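Local atomic coordinates of AlgW protein (Pseudomonas aeruginosa, PDB entry 7CO3), a protein that probably acts as an HtrA-type serine endopeptidase, pairing a trypsin-like protease domain with a PDZ domain. Residues S108-S113 and P165-G170; V59-P64 and A235-G240; D137-I142 and I159-L164; A67-T72 and I131-R136. The protein carries 1 engineered substitution. All coordinates share one frame; numbering follows the deposited sequence.

Contact 1 of 4, residues S108-S113 and P165-G170; sequences SAVIMS and PAMTLG
I111 and M167 join two parts of the trypsin-like domain. I111 lies on strand 104-113 of the first, six-stranded beta-barrel. M167 lies in the loop that leaves this barrel for the second barrel, and the two chain directions are 97° apart. The backbone N of M167 donates to I111 O at 3.1 Å. The bond is almost straight, with an angle of 174° at the hydrogen.

The tight part lies beside this bond. M167 points at the strand with CG anti to the backbone N (chi1 -175°). Its chain then bends twice, and this brings the terminal CE to 3.7 Å from V110 CG1. The two side chains cross obliquely. V110 CG1 also rests 3.9 Å from M167 CB, so one methyl meets both the root and the end of the methionine. A65 and L238 also pack on M167. I111 sets its CG2 3.6 Å from P165 O, a buried carbonyl with no polar partner in the model.

The looser part involves more exposed residues. A166 is exposed, and its CB only approaches S113 CA, at 4.0 Å. L169 is exposed too. M112 starts away from the loop, but its bent chain carries CE back towards L169, and the two side chains cross at about a right angle. L265 of helix 261-274 touches both of them. A water donates to M167 O at 2.9 Å; its approach to M112 O is too short to trust. The methyl contact nearby, M112 CE to L169 CD2, measures 3.9 Å.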
loop_
_atom_site.group_PDB
_atom_site.type_symbol
_atom_site.label_atom_id
_atom_site.label_comp_id
_atom_site.label_asym_id
_atom_site.label_seq_id
_atom_site.Cartn_x
_atom_site.Cartn_y
_atom_site.Cartn_z
ATOM N N SER B 108 6.207 -19.102 2.013
ATOM C CA SER B 108 6.252 -19.108 3.464
ATOM C C SER B 108 5.424 -20.290 3.971
ATOM O O SER B 108 4.766 -20.980 3.199
ATOM C CB SER B 108 5.715 -17.796 4.055
ATOM O OG SER B 108 6.195 -16.680 3.306
ATOM N N ALA B 109 5.456 -20.504 5.286
ATOM C CA ALA B 109 4.701 -21.589 5.911
ATOM C C ALA B 109 4.589 -21.297 7.398
ATOM O O ALA B 109 5.369 -20.528 7.953
ATOM C CB ALA B 109 5.356 -22.960 5.690
ATOM N N VAL B 110 3.595 -21.903 8.043
ATOM C CA VAL B 110 3.366 -21.654 9.462
ATOM C C VAL B 110 3.516 -22.944 10.272
ATOM O O VAL B 110 2.844 -23.939 9.998
ATOM C CB VAL B 110 1.986 -21.025 9.720
ATOM C CG1 VAL B 110 1.844 -20.803 11.227
ATOM C CG2 VAL B 110 1.852 -19.685 8.945
ATOM N N ILE B 111 4.338 -22.887 11.312
ATOM C CA ILE B 111 4.490 -24.005 12.238
ATOM C C ILE B 111 3.268 -24.074 13.133
ATOM O O ILE B 111 3.051 -23.190 13.967
ATOM C CB ILE B 111 5.758 -23.865 13.081
ATOM C CG1 ILE B 111 6.969 -23.617 12.203
ATOM C CG2 ILE B 111 5.944 -25.121 13.972
ATOM C CD1 ILE B 111 8.134 -23.036 12.960
ATOM N N MET B 112 2.482 -25.137 12.980
ATOM C CA MET B 112 1.246 -25.303 13.731
ATOM C C MET B 112 1.386 -26.143 15.003
ATOM O O MET B 112 0.547 -26.010 15.897
ATOM C CB MET B 112 0.177 -25.921 12.828
ATOM C CG MET B 112 -0.100 -25.148 11.560
ATOM S SD MET B 112 -0.610 -23.442 11.939
ATOM C CE MET B 112 -2.373 -23.694 12.148
ATOM N N SER B 113 2.394 -27.012 15.128
ATOM C CA SER B 113 2.564 -27.743 16.384
ATOM C C SER B 113 4.032 -28.071 16.598
ATOM O O SER B 113 4.819 -28.128 15.643
ATOM C CB SER B 113 1.718 -29.023 16.439
ATOM O OG SER B 113 2.079 -29.944 15.420
ATOM N N PRO B 165 9.036 -23.404 17.928
ATOM C CA PRO B 165 8.000 -22.475 18.395
ATOM C C PRO B 165 6.721 -22.635 17.595
ATOM O O PRO B 165 6.741 -22.564 16.365
ATOM C CB PRO B 165 8.634 -21.095 18.173
ATOM C CG PRO B 165 9.513 -21.294 16.941
ATOM C CD PRO B 165 9.895 -22.793 16.897
ATOM N N ALA B 166 5.601 -22.847 18.268
ATOM C CA ALA B 166 4.337 -23.041 17.581
ATOM C C ALA B 166 3.476 -21.777 17.655
ATOM O O ALA B 166 3.469 -21.052 18.651
ATOM C CB ALA B 166 3.579 -24.245 18.136
ATOM N N MET B 167 2.745 -21.530 16.578
ATOM C CA MET B 167 1.814 -20.419 16.522
ATOM C C MET B 167 0.661 -20.636 17.499
ATOM O O MET B 167 0.145 -21.747 17.634
ATOM C CB MET B 167 1.272 -20.310 15.099
ATOM C CG MET B 167 0.391 -19.132 14.911
ATOM S SD MET B 167 1.360 -17.624 14.936
ATOM C CE MET B 167 2.309 -17.877 13.454
ATOM N N THR B 168 0.255 -19.564 18.171
ATOM C CA THR B 168 -1.008 -19.554 18.901
ATOM C C THR B 168 -2.136 -19.327 17.913
ATOM O O THR B 168 -1.956 -18.653 16.894
ATOM C CB THR B 168 -1.032 -18.443 19.952
ATOM O OG1 THR B 168 0.101 -18.566 20.808
ATOM C CG2 THR B 168 -2.283 -18.536 20.804
ATOM N N LEU B 169 -3.306 -19.866 18.214
ATOM C CA LEU B 169 -4.441 -19.733 17.315
ATOM C C LEU B 169 -5.355 -18.596 17.741
ATOM O O LEU B 169 -5.661 -18.436 18.921
ATOM C CB LEU B 169 -5.244 -21.026 17.281
ATOM C CG LEU B 169 -4.495 -22.272 16.834
ATOM C CD1 LEU B 169 -5.471 -23.421 17.001
ATOM C CD2 LEU B 169 -3.991 -22.174 15.366
ATOM N N GLY B 170 -5.788 -17.800 16.769
ATOM C CA GLY B 170 -6.851 -16.840 16.978
ATOM C C GLY B 170 -8.197 -17.461 16.652
ATOM O O GLY B 170 -8.333 -18.667 16.440
HETATM O O HOH W 1 -0.941 -24.248 16.574
#

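Contact 2 of 4, residues V59-P64 and A235-G240; sequences VSRAAP and AGNLIG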
loop_
_atom_site.group_PDB
_atom_site.type_symbol
_atom_site.label_atom_id
_atom_site.label_comp_id
_atom_site.label_asym_id
_atom_site.label_seq_id
_atom_site.Cartn_x
_atom_site.Cartn_y
_atom_site.Cartn_z
ATOM N N VAL B 59 4.578 -9.187 17.083
ATOM C CA VAL B 59 5.577 -9.756 16.169
ATOM C C VAL B 59 6.492 -10.722 16.919
ATOM O O VAL B 59 6.767 -11.832 16.458
ATOM C CB VAL B 59 6.409 -8.650 15.483
ATOM C CG1 VAL B 59 7.732 -9.254 14.867
ATOM C CG2 VAL B 59 5.590 -7.836 14.448
ATOM N N SER B 60 6.991 -10.295 18.079
ATOM C CA SER B 60 7.840 -11.162 18.889
ATOM C C SER B 60 7.167 -12.506 19.140
ATOM O O SER B 60 7.821 -13.555 19.135
ATOM C CB SER B 60 8.192 -10.463 20.193
ATOM O OG SER B 60 9.279 -9.578 19.983
ATOM N N ARG B 61 5.857 -12.492 19.317
ATOM C CA ARG B 61 5.123 -13.703 19.628
ATOM C C ARG B 61 5.045 -14.634 18.423
ATOM O O ARG B 61 5.298 -15.838 18.541
ATOM C CB ARG B 61 3.725 -13.308 20.098
ATOM C CG ARG B 61 3.080 -14.304 21.019
ATOM C CD ARG B 61 1.875 -13.708 21.719
ATOM N NE ARG B 61 0.986 -14.760 22.205
ATOM C CZ ARG B 61 -0.340 -14.689 22.187
ATOM N NH1 ARG B 61 -1.063 -15.703 22.646
ATOM N NH2 ARG B 61 -0.948 -13.608 21.709
ATOM N N ALA B 62 4.701 -14.094 17.250
ATOM C CA ALA B 62 4.322 -14.907 16.099
ATOM C C ALA B 62 5.459 -15.164 15.121
ATOM O O ALA B 62 5.508 -16.235 14.519
ATOM C CB ALA B 62 3.150 -14.250 15.361
ATOM N N ALA B 63 6.349 -14.196 14.927
ATOM C CA ALA B 63 7.387 -14.351 13.912
ATOM C C ALA B 63 8.235 -15.620 14.071
ATOM O O ALA B 63 8.569 -16.232 13.041
ATOM C CB ALA B 63 8.264 -13.101 13.898
ATOM N N PRO B 64 8.587 -16.085 15.285
ATOM C CA PRO B 64 9.394 -17.329 15.368
ATOM C C PRO B 64 8.721 -18.537 14.758
ATOM O O PRO B 64 9.405 -19.456 14.308
ATOM C CB PRO B 64 9.615 -17.514 16.873
ATOM C CG PRO B 64 9.574 -16.107 17.414
ATOM C CD PRO B 64 8.468 -15.442 16.610
ATOM N N ALA B 235 -2.742 -9.160 18.606
ATOM C CA ALA B 235 -2.002 -9.779 19.706
ATOM C C ALA B 235 -1.074 -10.884 19.233
ATOM O O ALA B 235 -0.409 -11.519 20.061
ATOM C CB ALA B 235 -2.968 -10.328 20.773
ATOM N N GLY B 236 -0.997 -11.129 17.929
ATOM C CA GLY B 236 -0.096 -12.153 17.430
ATOM C C GLY B 236 -0.706 -13.532 17.262
ATOM O O GLY B 236 0.037 -14.477 17.009
ATOM N N ASN B 237 -2.024 -13.691 17.407
ATOM C CA ASN B 237 -2.630 -14.992 17.215
ATOM C C ASN B 237 -2.988 -15.194 15.761
ATOM O O ASN B 237 -3.437 -14.270 15.095
ATOM C CB ASN B 237 -3.878 -15.185 18.087
ATOM C CG ASN B 237 -3.635 -14.861 19.547
ATOM O OD1 ASN B 237 -2.911 -15.572 20.228
ATOM N ND2 ASN B 237 -4.238 -13.780 20.029
ATOM N N LEU B 238 -2.866 -16.436 15.304
ATOM C CA LEU B 238 -3.104 -16.769 13.908
ATOM C C LEU B 238 -4.585 -16.727 13.552
ATOM O O LEU B 238 -5.396 -17.463 14.127
ATOM C CB LEU B 238 -2.560 -18.156 13.603
ATOM C CG LEU B 238 -2.688 -18.663 12.170
ATOM C CD1 LEU B 238 -1.791 -17.831 11.205
ATOM C CD2 LEU B 238 -2.365 -20.169 12.130
ATOM N N ILE B 239 -4.920 -15.926 12.539
ATOM C CA ILE B 239 -6.270 -15.882 11.991
ATOM C C ILE B 239 -6.356 -16.360 10.551
ATOM O O ILE B 239 -7.474 -16.600 10.064
ATOM C CB ILE B 239 -6.885 -14.468 12.125
ATOM C CG1 ILE B 239 -6.030 -13.409 11.385
ATOM C CG2 ILE B 239 -7.005 -14.100 13.608
ATOM C CD1 ILE B 239 -6.695 -12.035 11.330
ATOM N N GLY B 240 -5.249 -16.530 9.839
ATOM C CA GLY B 240 -5.404 -16.984 8.469
ATOM C C GLY B 240 -4.070 -17.316 7.837
ATOM O O GLY B 240 -3.004 -17.088 8.412
HETATM O O HOH W 2 -3.570 -13.452 22.943
#
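R61 reaches from helix 56-62 to the turn before strand 238-245. Its NH2 donates to A235 O at 2.7 Å. The oxygen lies close to the guanidinium plane, but the donor sits above the carbonyl plane, 45° out of it. The bond is bent, 142° at the hydrogen. N237 OD1 lies 3.0 Å from R61 NH1, and the amide plane stands perpendicular to the guanidinium. A water accepts from R61 NH2 and from N237 ND2, tying the two side chains together.

The next helix residue, A62, rests its CB 3.5 Å from G236 O, a buried carbonyl with no polar partner in the model. G236 has no side chain, which lets its backbone, at positive phi (93°), run close to the helix.

R61 has CG anti to the backbone N and stays extended to NE, which carries the guanidinium across to the turn. D233 OD1 accepts from the backbone N of both A235 and N237 and so holds the turn. V232 and I184 pack on A62. Beyond the turn, I239 and G240 both face L231. This is a classic beta bulge, at the start of the hairpin's second strand in the trypsin-like fold.

Contact 3 of 4, residues D137-I142 and I159-L164; sequences DGRETI and IDLKNL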
loop_
_atom_site.group_PDB
_atom_site.type_symbol
_atom_site.label_atom_id
_atom_site.label_comp_id
_atom_site.label_asym_id
_atom_site.label_seq_id
_atom_site.Cartn_x
_atom_site.Cartn_y
_atom_site.Cartn_z
ATOM N N ASP B 137 15.197 -18.566 13.526
ATOM C CA ASP B 137 16.402 -18.674 14.344
ATOM C C ASP B 137 17.624 -19.046 13.530
ATOM O O ASP B 137 18.719 -19.104 14.089
ATOM C CB ASP B 137 16.198 -19.672 15.497
ATOM C CG ASP B 137 15.922 -21.110 15.017
ATOM O OD1 ASP B 137 16.397 -21.514 13.941
ATOM O OD2 ASP B 137 15.186 -21.832 15.733
ATOM N N GLY B 138 17.461 -19.317 12.241
ATOM C CA GLY B 138 18.572 -19.680 11.387
ATOM C C GLY B 138 18.643 -21.145 11.014
ATOM O O GLY B 138 19.337 -21.475 10.050
ATOM N N ARG B 139 17.972 -22.032 11.750
ATOM C CA ARG B 139 18.015 -23.454 11.410
ATOM C C ARG B 139 17.333 -23.679 10.065
ATOM O O ARG B 139 16.326 -23.040 9.750
ATOM C CB ARG B 139 17.304 -24.303 12.472
ATOM C CG ARG B 139 18.043 -24.553 13.775
ATOM C CD ARG B 139 17.075 -24.449 14.954
ATOM N NE ARG B 139 16.158 -25.578 15.039
ATOM C CZ ARG B 139 15.122 -25.652 15.869
ATOM N NH1 ARG B 139 14.838 -24.653 16.690
ATOM N NH2 ARG B 139 14.357 -26.728 15.872
ATOM N N GLU B 140 17.885 -24.595 9.280
ATOM C CA GLU B 140 17.294 -25.043 8.029
ATOM C C GLU B 140 17.150 -26.560 8.047
ATOM O O GLU B 140 17.939 -27.270 8.682
ATOM C CB GLU B 140 18.146 -24.600 6.835
ATOM C CG GLU B 140 18.255 -23.081 6.735
ATOM C CD GLU B 140 18.937 -22.601 5.469
ATOM O OE1 GLU B 140 18.820 -23.288 4.435
ATOM O OE2 GLU B 140 19.587 -21.531 5.506
ATOM N N THR B 141 16.130 -27.053 7.347
ATOM C CA THR B 141 15.893 -28.489 7.268
ATOM C C THR B 141 15.046 -28.782 6.046
ATOM O O THR B 141 14.351 -27.910 5.523
ATOM C CB THR B 141 15.206 -29.049 8.529
ATOM O OG1 THR B 141 15.154 -30.477 8.445
ATOM C CG2 THR B 141 13.762 -28.530 8.676
ATOM N N ILE B 142 15.133 -30.015 5.589
ATOM C CA ILE B 142 14.289 -30.474 4.498
ATOM C C ILE B 142 12.960 -30.907 5.087
ATOM O O ILE B 142 12.909 -31.446 6.196
ATOM C CB ILE B 142 14.965 -31.613 3.711
ATOM C CG1 ILE B 142 16.070 -31.077 2.801
ATOM C CG2 ILE B 142 13.964 -32.321 2.820
ATOM C CD1 ILE B 142 17.348 -30.608 3.498
ATOM N N ILE B 159 8.431 -31.568 9.537
ATOM C CA ILE B 159 9.868 -31.489 9.745
ATOM C C ILE B 159 10.218 -32.173 11.060
ATOM O O ILE B 159 9.373 -32.328 11.945
ATOM C CB ILE B 159 10.381 -30.028 9.707
ATOM C CG1 ILE B 159 9.828 -29.166 10.869
ATOM C CG2 ILE B 159 10.044 -29.381 8.330
ATOM C CD1 ILE B 159 10.494 -27.756 10.955
ATOM N N ASP B 160 11.479 -32.575 11.174
ATOM C CA ASP B 160 12.026 -33.267 12.341
ATOM C C ASP B 160 13.058 -32.346 12.982
ATOM O O ASP B 160 14.215 -32.311 12.556
ATOM C CB ASP B 160 12.631 -34.604 11.924
ATOM C CG ASP B 160 13.342 -35.323 13.060
ATOM O OD1 ASP B 160 12.721 -35.504 14.129
ATOM O OD2 ASP B 160 14.511 -35.723 12.875
ATOM N N LEU B 161 12.634 -31.601 14.004
ATOM C CA LEU B 161 13.462 -30.577 14.634
ATOM C C LEU B 161 12.957 -30.327 16.049
ATOM O O LEU B 161 11.753 -30.399 16.312
ATOM C CB LEU B 161 13.440 -29.276 13.817
ATOM C CG LEU B 161 14.450 -29.115 12.672
ATOM C CD1 LEU B 161 14.523 -27.685 12.162
ATOM C CD2 LEU B 161 15.834 -29.568 13.115
ATOM N N LYS B 162 13.877 -30.002 16.950
ATOM C CA LYS B 162 13.590 -29.903 18.376
ATOM C C LYS B 162 13.333 -28.461 18.800
ATOM O O LYS B 162 13.810 -27.508 18.173
ATOM C CB LYS B 162 14.748 -30.478 19.218
ATOM C CG LYS B 162 15.794 -29.436 19.647
ATOM C CD LYS B 162 16.876 -29.990 20.596
ATOM C CE LYS B 162 16.583 -29.727 22.083
ATOM N NZ LYS B 162 17.126 -28.424 22.569
ATOM N N ASN B 163 12.570 -28.322 19.890
ATOM C CA ASN B 163 12.306 -27.033 20.534
ATOM C C ASN B 163 11.745 -26.018 19.539
ATOM O O ASN B 163 12.225 -24.890 19.408
ATOM C CB ASN B 163 13.553 -26.478 21.234
ATOM C CG ASN B 163 14.089 -27.406 22.328
ATOM O OD1 ASN B 163 15.121 -27.116 22.945
ATOM N ND2 ASN B 163 13.391 -28.521 22.578
ATOM N N LEU B 164 10.719 -26.438 18.839
ATOM C CA LEU B 164 10.092 -25.642 17.796
ATOM C C LEU B 164 9.070 -24.677 18.398
ATOM O O LEU B 164 8.302 -25.064 19.282
ATOM C CB LEU B 164 9.418 -26.553 16.791
ATOM C CG LEU B 164 10.360 -27.104 15.725
ATOM C CD1 LEU B 164 9.590 -27.882 14.659
ATOM C CD2 LEU B 164 11.163 -25.968 15.113
#
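R139 and T141 face the loop 159-164 at the edge of the first beta-barrel of the trypsin-like domain. R139 lies in the turn just before strand 140-149, and T141 within the strand.

The polar contacts centre on the R139 guanidinium. Its NH2 is 2.5 Å from K162 O. This is very short, with an angle at the hydrogen of only 119°, so the bond is doubtful. D137 grips it more firmly. The backbone N of R139 donates to D137 OD1 at 2.7 Å, an Asx turn. R139 NH1 forms a salt bridge with D137 OD2 at 3.0 Å, on the syn side of the carboxylate. One aspartate thus holds both ends of the arginine, which probably limits how its guanidinium turns.

Carbons of L161 and L164 also pack on R139 NH2. L161 comes from the opposite direction and sets CB 3.4 Å from it, near the guanidinium plane; L164 CD2 approaches equally closely. L135 packs on both leucines.

Apolar contacts follow along the strand. T141 turns its methyl to the loop, because its OG1 is anti to the backbone N (chi1 -173°). It meets L161 tip to tip. T141 CG2 ends 3.7 Å from L161 CD1 and 3.8 Å from I159 CG2.

Contact 4 of 4, residues A67-T72 and I131-R136; sequences ANLYTT and IIVALR
L69 and V133 lie side by side and point the same way, with L69 CD2 3.5 Å from V133 CG2. They form a non-hydrogen-bonded pair between antiparallel strands 66-72 and 130-134. T71 and I131, the next such pair, also run alongside each other on this face, and T71 CG2 is 3.9 Å from I131 CG1. L69 links the two pairs, since its CD2 also approaches I131 CG2. A67 adds its CB, 3.7 Å from L135 CD2. V124 and T125 of helix 122-125 pack against L69.

The opposite face carries N68, Y70, I132 and A134. Y70 has CG anti to the carbonyl carbon (chi1 -52°), and this swings its ring towards A134. The A134 methyl meets the ring at its edge, 3.8 Å from CE2.

N68 with A134 and Y70 with I132 are hydrogen-bonded pairs, each joined by two backbone bonds. The I132 N to Y70 O bond is 2.9 Å and nearly straight (175°).

The chemistry differs by face. Mostly aliphatic groups make the buried face, where the T71 hydroxyl is hydrogen-bonded to S105. N68 and Y70 put polar groups on the partly exposed one. Two pairs of backbone bonds close this barrel seam, with side chains packed on both faces.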
loop_
_atom_site.group_PDB
_atom_site.type_symbol
_atom_site.label_atom_id
_atom_site.label_comp_id
_atom_site.label_asym_id
_atom_site.label_seq_id
_atom_site.Cartn_x
_atom_site.Cartn_y
_atom_site.Cartn_z
ATOM N N ALA B 67 8.032 -19.529 8.864
ATOM C CA ALA B 67 9.267 -19.950 8.209
ATOM C C ALA B 67 9.245 -19.531 6.746
ATOM O O ALA B 67 8.177 -19.284 6.174
ATOM C CB ALA B 67 9.458 -21.477 8.293
ATOM N N ASN B 68 10.442 -19.490 6.144
ATOM C CA ASN B 68 10.595 -19.392 4.698
ATOM C C ASN B 68 10.633 -20.777 4.043
ATOM O O ASN B 68 11.241 -21.720 4.562
ATOM C CB ASN B 68 11.869 -18.612 4.353
ATOM C CG ASN B 68 11.849 -17.186 4.900
ATOM O OD1 ASN B 68 10.794 -16.644 5.188
ATOM N ND2 ASN B 68 13.015 -16.591 5.057
ATOM N N LEU B 69 10.020 -20.874 2.870
ATOM C CA LEU B 69 10.019 -22.080 2.054
ATOM C C LEU B 69 10.779 -21.793 0.761
ATOM O O LEU B 69 10.526 -20.773 0.102
ATOM C CB LEU B 69 8.595 -22.539 1.704
ATOM C CG LEU B 69 7.661 -23.192 2.752
ATOM C CD1 LEU B 69 6.476 -23.817 2.060
ATOM C CD2 LEU B 69 8.360 -24.250 3.669
ATOM N N TYR B 70 11.695 -22.705 0.407
ATOM C CA TYR B 70 12.443 -22.709 -0.850
ATOM C C TYR B 70 12.246 -24.068 -1.489
ATOM O O TYR B 70 12.671 -25.076 -0.920
ATOM C CB TYR B 70 13.938 -22.447 -0.632
ATOM C CG TYR B 70 14.210 -21.227 0.188
ATOM C CD1 TYR B 70 14.026 -19.953 -0.346
ATOM C CD2 TYR B 70 14.616 -21.333 1.505
ATOM C CE1 TYR B 70 14.252 -18.820 0.405
ATOM C CE2 TYR B 70 14.843 -20.212 2.271
ATOM C CZ TYR B 70 14.661 -18.962 1.722
ATOM O OH TYR B 70 14.893 -17.860 2.485
ATOM N N THR B 71 11.600 -24.089 -2.656
ATOM C CA THR B 71 11.202 -25.311 -3.331
ATOM C C THR B 71 11.879 -25.388 -4.700
ATOM O O THR B 71 12.030 -24.374 -5.393
ATOM C CB THR B 71 9.661 -25.412 -3.470
ATOM O OG1 THR B 71 9.151 -24.377 -4.332
ATOM C CG2 THR B 71 8.996 -25.287 -2.121
ATOM N N THR B 72 12.310 -26.593 -5.069
ATOM C CA THR B 72 12.863 -26.853 -6.390
ATOM C C THR B 72 12.006 -27.896 -7.082
ATOM O O THR B 72 11.588 -28.875 -6.458
ATOM C CB THR B 72 14.332 -27.273 -6.333
ATOM O OG1 THR B 72 14.505 -28.232 -5.287
ATOM C CG2 THR B 72 15.203 -26.082 -6.029
ATOM N N ILE B 131 11.895 -29.487 -0.715
ATOM C CA ILE B 131 11.319 -28.378 0.052
ATOM C C ILE B 131 12.213 -28.127 1.251
ATOM O O ILE B 131 12.340 -28.995 2.119
ATOM C CB ILE B 131 9.872 -28.669 0.507
ATOM C CG1 ILE B 131 8.984 -28.960 -0.684
ATOM C CG2 ILE B 131 9.265 -27.487 1.287
ATOM C CD1 ILE B 131 7.688 -29.619 -0.309
ATOM N N ILE B 132 12.836 -26.952 1.295
ATOM C CA ILE B 132 13.611 -26.505 2.444
ATOM C C ILE B 132 12.793 -25.520 3.274
ATOM O O ILE B 132 12.171 -24.589 2.736
ATOM C CB ILE B 132 14.949 -25.883 2.023
ATOM C CG1 ILE B 132 15.811 -26.940 1.317
ATOM C CG2 ILE B 132 15.667 -25.313 3.231
ATOM C CD1 ILE B 132 16.131 -26.643 -0.120
ATOM N N VAL B 133 12.801 -25.743 4.583
ATOM C CA VAL B 133 12.187 -24.882 5.575
ATOM C C VAL B 133 13.312 -24.116 6.254
ATOM O O VAL B 133 14.296 -24.718 6.700
ATOM C CB VAL B 133 11.395 -25.712 6.597
ATOM C CG1 VAL B 133 11.144 -24.919 7.836
ATOM C CG2 VAL B 133 10.102 -26.263 5.997
ATOM N N ALA B 134 13.193 -22.791 6.315
ATOM C CA ALA B 134 14.186 -21.959 6.981
ATOM C C ALA B 134 13.513 -21.194 8.109
ATOM O O ALA B 134 12.623 -20.361 7.867
ATOM C CB ALA B 134 14.884 -21.008 6.001
ATOM N N LEU B 135 13.957 -21.457 9.338
ATOM C CA LEU B 135 13.325 -20.864 10.502
ATOM C C LEU B 135 13.951 -19.519 10.828
ATOM O O LEU B 135 15.081 -19.216 10.426
ATOM C CB LEU B 135 13.429 -21.802 11.700
ATOM C CG LEU B 135 12.741 -23.151 11.493
ATOM C CD1 LEU B 135 12.846 -23.943 12.772
ATOM C CD2 LEU B 135 11.290 -22.985 11.069
ATOM N N ARG B 136 13.194 -18.709 11.576
ATOM C CA ARG B 136 13.682 -17.396 11.988
ATOM C C ARG B 136 14.984 -17.476 12.780
ATOM O O ARG B 136 15.795 -16.547 12.729
ATOM C CB ARG B 136 12.625 -16.688 12.819
ATOM C CG ARG B 136 12.876 -15.207 12.913
ATOM C CD ARG B 136 11.731 -14.530 13.602
ATOM N NE ARG B 136 12.139 -13.284 14.229
ATOM C CZ ARG B 136 12.231 -13.117 15.539
ATOM N NH1 ARG B 136 12.616 -11.951 16.034
ATOM N NH2 ARG B 136 11.939 -14.123 16.353
#

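How the contacts relate
All four contacts lie in the protease part of the chain. Contacts 1, 3 and 4 involve the six-stranded antiparallel barrel. Strand 66-72 of contact 4 neighbours strand 104-113 of contact 1, and strand 130-134 neighbours strand 140-149 of contact 3. Contact 4 therefore joins the two ends of the strand order and closes the barrel. Its centre is about 10 Å from that of contact 3 and 15 Å from that of contact 1. The loop 159-170 runs from contact 3 into contact 1. Contact 2, centred about 8 Å from contact 1, encloses the other three along the chain. It sets helix 56-62, the first modelled helix, against the turn leading into strand 238-245 of the second barrel.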